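Local coordinates for Lmo2181 protein (Listeria monocytogenes serovar 1/2a, PDB 5JCV) that cleaves the C-terminal sorting signal of surface proteins and, through a thioester intermediate, attaches them covalently to the cell wall as a class B sortase, at residues Y87-F99 / Y108-T120. Sequence-based numbering, arbitrary orientation.
Sequences YLDKDFLVAHPTF and YEVEIFAVYETTT
F99 and V110 form an antiparallel hydrogen-bonded pair: V110 N gives its hydrogen to F99 O at 2.7 Å, and F99 N returns one to V110 O at 3.0 Å. Two residues along, past the non-hydrogen-bonded pair T98-E111, I112 N donates to P97 O, 3.0 Å away, while a water links P97 O to I112 O just before strand 98-102 begins. Farther along the hairpin, a second water joins T98 OG1 to E109 OE2.

Inside, the F99 ring lies alongside V110, whose CB sits over one ring face, 3.8 Å from the centroid in a CH-pi contact. CG of F99 falls between its backbone N and carbonyl carbon (chi1 63°), which turns the ring toward the V110 side chain. I112 CD1 meets the same ring at its edge, near the plane, and comes within 3.3 Å of Y87 OH. That hydroxyl donates to H96 O in the carbonyl plane, which holds the hydroxyl end of the ring that I112 CD1 approaches obliquely. I112 CG2 reaches L93 CD1, and V115 CG1 lies 3.9 Å from Y87 CB.

The contact thus joins the hairpin 98-102/107-118 of the sortase beta-barrel to the 3-10 turn at 87-88 and, through L93, helix 90-95. Strand 98-102 also pairs with 14-19, and 176-182 with 107-118, where F113 and A114 facing Q180 make a classic beta bulge; F113 packs on helix 132-145.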
loop_
_atom_site.group_PDB
_atom_site.type_symbol
_atom_site.label_atom_id
_atom_site.label_comp_id
_atom_site.label_asym_id
_atom_site.label_seq_id
_atom_site.Cartn_x
_atom_site.Cartn_y
_atom_site.Cartn_z
ATOM N N TYR A 87 -20.824 -7.106 -19.092
ATOM C CA TYR A 87 -20.668 -8.529 -18.986
ATOM C C TYR A 87 -21.938 -9.363 -19.240
ATOM O O TYR A 87 -21.826 -10.569 -19.300
ATOM C CB TYR A 87 -19.983 -8.903 -17.630
ATOM C CG TYR A 87 -18.499 -8.636 -17.663
ATOM C CD1 TYR A 87 -17.672 -9.484 -18.341
ATOM C CD2 TYR A 87 -17.930 -7.533 -17.038
ATOM C CE1 TYR A 87 -16.305 -9.266 -18.423
ATOM C CE2 TYR A 87 -16.551 -7.288 -17.123
ATOM C CZ TYR A 87 -15.741 -8.170 -17.832
ATOM O OH TYR A 87 -14.343 -8.032 -17.951
ATOM N N LEU A 88 -23.127 -8.760 -19.377
ATOM C CA LEU A 88 -24.329 -9.505 -19.794
ATOM C C LEU A 88 -24.379 -9.717 -21.312
ATOM O O LEU A 88 -25.164 -10.512 -21.795
ATOM C CB LEU A 88 -25.605 -8.744 -19.409
ATOM C CG LEU A 88 -25.885 -8.515 -17.929
ATOM C CD1 LEU A 88 -27.086 -7.595 -17.761
ATOM C CD2 LEU A 88 -26.091 -9.860 -17.233
ATOM N N ASP A 89 -23.571 -8.947 -22.041
ATOM C CA ASP A 89 -23.301 -9.109 -23.472
ATOM C C ASP A 89 -22.192 -10.144 -23.621
ATOM O O ASP A 89 -21.041 -9.912 -23.207
ATOM C CB ASP A 89 -22.869 -7.750 -24.015
ATOM C CG ASP A 89 -22.439 -7.775 -25.468
ATOM O OD1 ASP A 89 -22.377 -8.877 -26.062
ATOM O OD2 ASP A 89 -22.141 -6.656 -25.989
ATOM N N LYS A 90 -22.535 -11.295 -24.193
ATOM C CA LYS A 90 -21.591 -12.404 -24.310
ATOM C C LYS A 90 -20.353 -12.025 -25.087
ATOM O O LYS A 90 -19.261 -12.462 -24.739
ATOM C CB LYS A 90 -22.218 -13.636 -24.949
ATOM C CG LYS A 90 -21.284 -14.841 -24.846
ATOM C CD LYS A 90 -22.000 -16.183 -24.990
ATOM C CE LYS A 90 -21.351 -17.270 -24.125
ATOM N NZ LYS A 90 -22.268 -18.439 -23.934
ATOM N N ASP A 91 -20.522 -11.194 -26.118
ATOM C CA ASP A 91 -19.401 -10.759 -26.947
ATOM C C ASP A 91 -18.357 -10.059 -26.093
ATOM O O ASP A 91 -17.164 -10.340 -26.205
ATOM C CB ASP A 91 -19.861 -9.792 -28.043
ATOM C CG ASP A 91 -20.708 -10.472 -29.130
ATOM O OD1 ASP A 91 -20.789 -11.731 -29.167
ATOM O OD2 ASP A 91 -21.292 -9.716 -29.946
ATOM N N PHE A 92 -18.805 -9.147 -25.229
ATOM C CA PHE A 92 -17.875 -8.457 -24.342
ATOM C C PHE A 92 -17.112 -9.411 -23.417
ATOM O O PHE A 92 -15.908 -9.234 -23.182
ATOM C CB PHE A 92 -18.578 -7.394 -23.526
ATOM C CG PHE A 92 -17.625 -6.478 -22.807
ATOM C CD1 PHE A 92 -17.152 -5.314 -23.427
ATOM C CD2 PHE A 92 -17.150 -6.807 -21.530
ATOM C CE1 PHE A 92 -16.265 -4.476 -22.756
ATOM C CE2 PHE A 92 -16.264 -5.980 -20.874
ATOM C CZ PHE A 92 -15.829 -4.813 -21.477
ATOM N N LEU A 93 -17.802 -10.398 -22.879
ATOM C CA LEU A 93 -17.185 -11.305 -21.920
ATOM C C LEU A 93 -16.114 -12.159 -22.587
ATOM O O LEU A 93 -15.026 -12.345 -22.034
ATOM C CB LEU A 93 -18.238 -12.209 -21.278
ATOM C CG LEU A 93 -17.691 -13.425 -20.520
ATOM C CD1 LEU A 93 -16.971 -13.021 -19.256
ATOM C CD2 LEU A 93 -18.805 -14.405 -20.192
ATOM N N VAL A 94 -16.413 -12.666 -23.774
ATOM C CA VAL A 94 -15.444 -13.480 -24.496
ATOM C C VAL A 94 -14.178 -12.655 -24.772
ATOM O O VAL A 94 -13.053 -13.107 -24.548
ATOM C CB VAL A 94 -16.026 -14.024 -25.823
ATOM C CG1 VAL A 94 -14.934 -14.692 -26.668
ATOM C CG2 VAL A 94 -17.158 -15.003 -25.540
ATOM N N ALA A 95 -14.376 -11.444 -25.258
ATOM C CA ALA A 95 -13.272 -10.525 -25.464
ATOM C C ALA A 95 -12.634 -9.990 -24.143
ATOM O O ALA A 95 -11.586 -9.362 -24.180
ATOM C CB ALA A 95 -13.733 -9.372 -26.347
ATOM N N HIS A 96 -13.237 -10.196 -22.979
ATOM C CA HIS A 96 -12.619 -9.659 -21.748
ATOM C C HIS A 96 -12.719 -10.643 -20.597
ATOM O O HIS A 96 -13.220 -10.317 -19.548
ATOM C CB HIS A 96 -13.248 -8.312 -21.366
ATOM C CG HIS A 96 -13.161 -7.282 -22.443
ATOM N ND1 HIS A 96 -14.097 -7.178 -23.451
ATOM C CD2 HIS A 96 -12.239 -6.322 -22.681
ATOM C CE1 HIS A 96 -13.755 -6.192 -24.264
ATOM N NE2 HIS A 96 -12.628 -5.658 -23.818
ATOM N N PRO A 97 -12.165 -11.845 -20.779
ATOM C CA PRO A 97 -12.222 -12.852 -19.722
ATOM C C PRO A 97 -11.492 -12.475 -18.414
ATOM O O PRO A 97 -11.625 -13.186 -17.419
ATOM C CB PRO A 97 -11.573 -14.089 -20.393
ATOM C CG PRO A 97 -10.617 -13.530 -21.414
ATOM C CD PRO A 97 -11.157 -12.164 -21.819
ATOM N N THR A 98 -10.728 -11.377 -18.390
ATOM C CA THR A 98 -9.979 -11.009 -17.178
ATOM C C THR A 98 -9.944 -9.515 -16.930
ATOM O O THR A 98 -10.045 -8.697 -17.857
ATOM C CB THR A 98 -8.453 -11.436 -17.249
ATOM O OG1 THR A 98 -7.751 -10.554 -18.139
ATOM C CG2 THR A 98 -8.274 -12.873 -17.740
ATOM N N PHE A 99 -9.718 -9.152 -15.678
ATOM C CA PHE A 99 -9.402 -7.770 -15.351
ATOM C C PHE A 99 -8.224 -7.722 -14.379
ATOM O O PHE A 99 -7.780 -8.766 -13.887
ATOM C CB PHE A 99 -10.633 -7.037 -14.800
ATOM C CG PHE A 99 -11.165 -7.583 -13.518
ATOM C CD1 PHE A 99 -10.762 -7.062 -12.302
ATOM C CD2 PHE A 99 -12.101 -8.605 -13.519
ATOM C CE1 PHE A 99 -11.244 -7.583 -11.121
ATOM C CE2 PHE A 99 -12.606 -9.115 -12.335
ATOM C CZ PHE A 99 -12.182 -8.609 -11.132
ATOM N N TYR A 108 -2.994 -8.489 -9.570
ATOM C CA TYR A 108 -3.484 -9.825 -9.999
ATOM C C TYR A 108 -4.239 -9.646 -11.321
ATOM O O TYR A 108 -4.840 -8.601 -11.539
ATOM C CB TYR A 108 -4.437 -10.462 -8.973
ATOM C CG TYR A 108 -3.867 -10.529 -7.564
ATOM C CD1 TYR A 108 -3.416 -11.740 -7.029
ATOM C CD2 TYR A 108 -3.768 -9.370 -6.773
ATOM C CE1 TYR A 108 -2.889 -11.806 -5.753
ATOM C CE2 TYR A 108 -3.241 -9.421 -5.497
ATOM C CZ TYR A 108 -2.792 -10.641 -4.997
ATOM O OH TYR A 108 -2.253 -10.682 -3.747
ATOM N N GLU A 109 -4.215 -10.662 -12.177
ATOM C CA GLU A 109 -5.077 -10.719 -13.355
ATOM C C GLU A 109 -6.212 -11.717 -13.133
ATOM O O GLU A 109 -6.060 -12.930 -13.296
ATOM C CB GLU A 109 -4.322 -11.073 -14.623
ATOM C CG GLU A 109 -4.685 -10.168 -15.801
ATOM C CD GLU A 109 -4.011 -8.804 -15.680
ATOM O OE1 GLU A 109 -3.127 -8.649 -14.798
ATOM O OE2 GLU A 109 -4.344 -7.893 -16.465
ATOM N N VAL A 110 -7.369 -11.173 -12.802
ATOM C CA VAL A 110 -8.470 -11.960 -12.308
ATOM C C VAL A 110 -9.201 -12.582 -13.475
ATOM O O VAL A 110 -9.519 -11.894 -14.441
ATOM C CB VAL A 110 -9.448 -11.068 -11.529
ATOM C CG1 VAL A 110 -10.563 -11.925 -10.955
ATOM C CG2 VAL A 110 -8.730 -10.318 -10.398
ATOM N N GLU A 111 -9.494 -13.868 -13.345
ATOM C CA GLU A 111 -10.140 -14.658 -14.365
ATOM C C GLU A 111 -11.631 -14.849 -14.029
ATOM O O GLU A 111 -12.004 -15.639 -13.134
ATOM C CB GLU A 111 -9.438 -16.025 -14.439
ATOM C CG GLU A 111 -9.356 -16.593 -15.830
ATOM C CD GLU A 111 -8.728 -17.987 -15.920
ATOM O OE1 GLU A 111 -7.957 -18.427 -15.015
ATOM O OE2 GLU A 111 -9.015 -18.645 -16.957
ATOM N N ILE A 112 -12.486 -14.155 -14.769
ATOM C CA ILE A 112 -13.916 -14.175 -14.510
ATOM C C ILE A 112 -14.528 -15.555 -14.770
ATOM O O ILE A 112 -14.314 -16.163 -15.818
ATOM C CB ILE A 112 -14.628 -13.134 -15.394
ATOM C CG1 ILE A 112 -14.247 -11.722 -14.949
ATOM C CG2 ILE A 112 -16.138 -13.309 -15.318
ATOM C CD1 ILE A 112 -14.413 -10.677 -16.040
ATOM N N PHE A 113 -15.303 -16.034 -13.812
ATOM C CA PHE A 113 -15.983 -17.312 -13.929
ATOM C C PHE A 113 -17.512 -17.269 -13.687
ATOM O O PHE A 113 -18.210 -18.232 -14.018
ATOM C CB PHE A 113 -15.336 -18.311 -12.992
ATOM C CG PHE A 113 -15.634 -18.072 -11.535
ATOM C CD1 PHE A 113 -16.731 -18.660 -10.936
ATOM C CD2 PHE A 113 -14.794 -17.303 -10.760
ATOM C CE1 PHE A 113 -17.005 -18.442 -9.603
ATOM C CE2 PHE A 113 -15.060 -17.096 -9.425
ATOM C CZ PHE A 113 -16.167 -17.662 -8.851
ATOM N N ALA A 114 -18.032 -16.163 -13.146
ATOM C CA ALA A 114 -19.490 -16.012 -12.905
ATOM C C ALA A 114 -19.937 -14.583 -13.066
ATOM O O ALA A 114 -19.300 -13.649 -12.594
ATOM C CB ALA A 114 -19.867 -16.490 -11.507
ATOM N N VAL A 115 -21.081 -14.438 -13.696
ATOM C CA VAL A 115 -21.678 -13.133 -14.023
ATOM C C VAL A 115 -23.198 -13.246 -13.796
ATOM O O VAL A 115 -23.820 -14.143 -14.330
ATOM C CB VAL A 115 -21.394 -12.819 -15.497
ATOM C CG1 VAL A 115 -22.210 -11.655 -15.988
ATOM C CG2 VAL A 115 -19.908 -12.612 -15.733
ATOM N N TYR A 116 -23.796 -12.360 -13.004
ATOM C CA TYR A 116 -25.264 -12.366 -12.859
ATOM C C TYR A 116 -25.763 -11.071 -12.276
ATOM O O TYR A 116 -24.978 -10.270 -11.740
ATOM C CB TYR A 116 -25.737 -13.536 -11.973
ATOM C CG TYR A 116 -24.945 -13.706 -10.705
ATOM C CD1 TYR A 116 -25.328 -13.064 -9.546
ATOM C CD2 TYR A 116 -23.768 -14.490 -10.679
ATOM C CE1 TYR A 116 -24.592 -13.212 -8.370
ATOM C CE2 TYR A 116 -23.019 -14.631 -9.526
ATOM C CZ TYR A 116 -23.440 -13.973 -8.380
ATOM O OH TYR A 116 -22.744 -14.100 -7.237
ATOM N N GLU A 117 -27.067 -10.871 -12.392
ATOM C CA GLU A 117 -27.768 -9.817 -11.676
ATOM C C GLU A 117 -28.478 -10.498 -10.560
ATOM O O GLU A 117 -28.922 -11.656 -10.696
ATOM C CB GLU A 117 -28.858 -9.177 -12.520
ATOM C CG GLU A 117 -28.361 -8.326 -13.659
ATOM C CD GLU A 117 -29.505 -7.875 -14.568
ATOM O OE1 GLU A 117 -30.067 -8.718 -15.347
ATOM O OE2 GLU A 117 -29.811 -6.670 -14.492
ATOM N N THR A 118 -28.697 -9.748 -9.499
ATOM C CA THR A 118 -29.493 -10.261 -8.406
ATOM C C THR A 118 -30.162 -9.118 -7.659
ATOM O O THR A 118 -29.515 -8.090 -7.380
ATOM C CB THR A 118 -28.594 -11.000 -7.419
ATOM O OG1 THR A 118 -29.395 -11.522 -6.346
ATOM C CG2 THR A 118 -27.516 -10.040 -6.883
ATOM N N THR A 119 -31.435 -9.336 -7.318
ATOM C CA THR A 119 -32.309 -8.349 -6.641
ATOM C C THR A 119 -32.497 -8.640 -5.119
ATOM O O THR A 119 -32.473 -7.716 -4.301
ATOM C CB THR A 119 -33.690 -8.320 -7.352
ATOM O OG1 THR A 119 -34.039 -9.654 -7.756
ATOM C CG2 THR A 119 -33.659 -7.487 -8.615
ATOM N N THR A 120 -32.672 -9.916 -4.751
ATOM C CA THR A 120 -32.984 -10.314 -3.356
ATOM C C THR A 120 -32.151 -11.500 -2.789
ATOM O O THR A 120 -32.229 -11.845 -1.614
ATOM C CB THR A 120 -34.486 -10.706 -3.238
ATOM O OG1 THR A 120 -34.784 -11.830 -4.089
ATOM C CG2 THR A 120 -35.386 -9.521 -3.582
HETATM O O HOH W 1 -12.717 -15.375 -17.782
HETATM O O HOH W 2 -6.844 -7.977 -17.444
#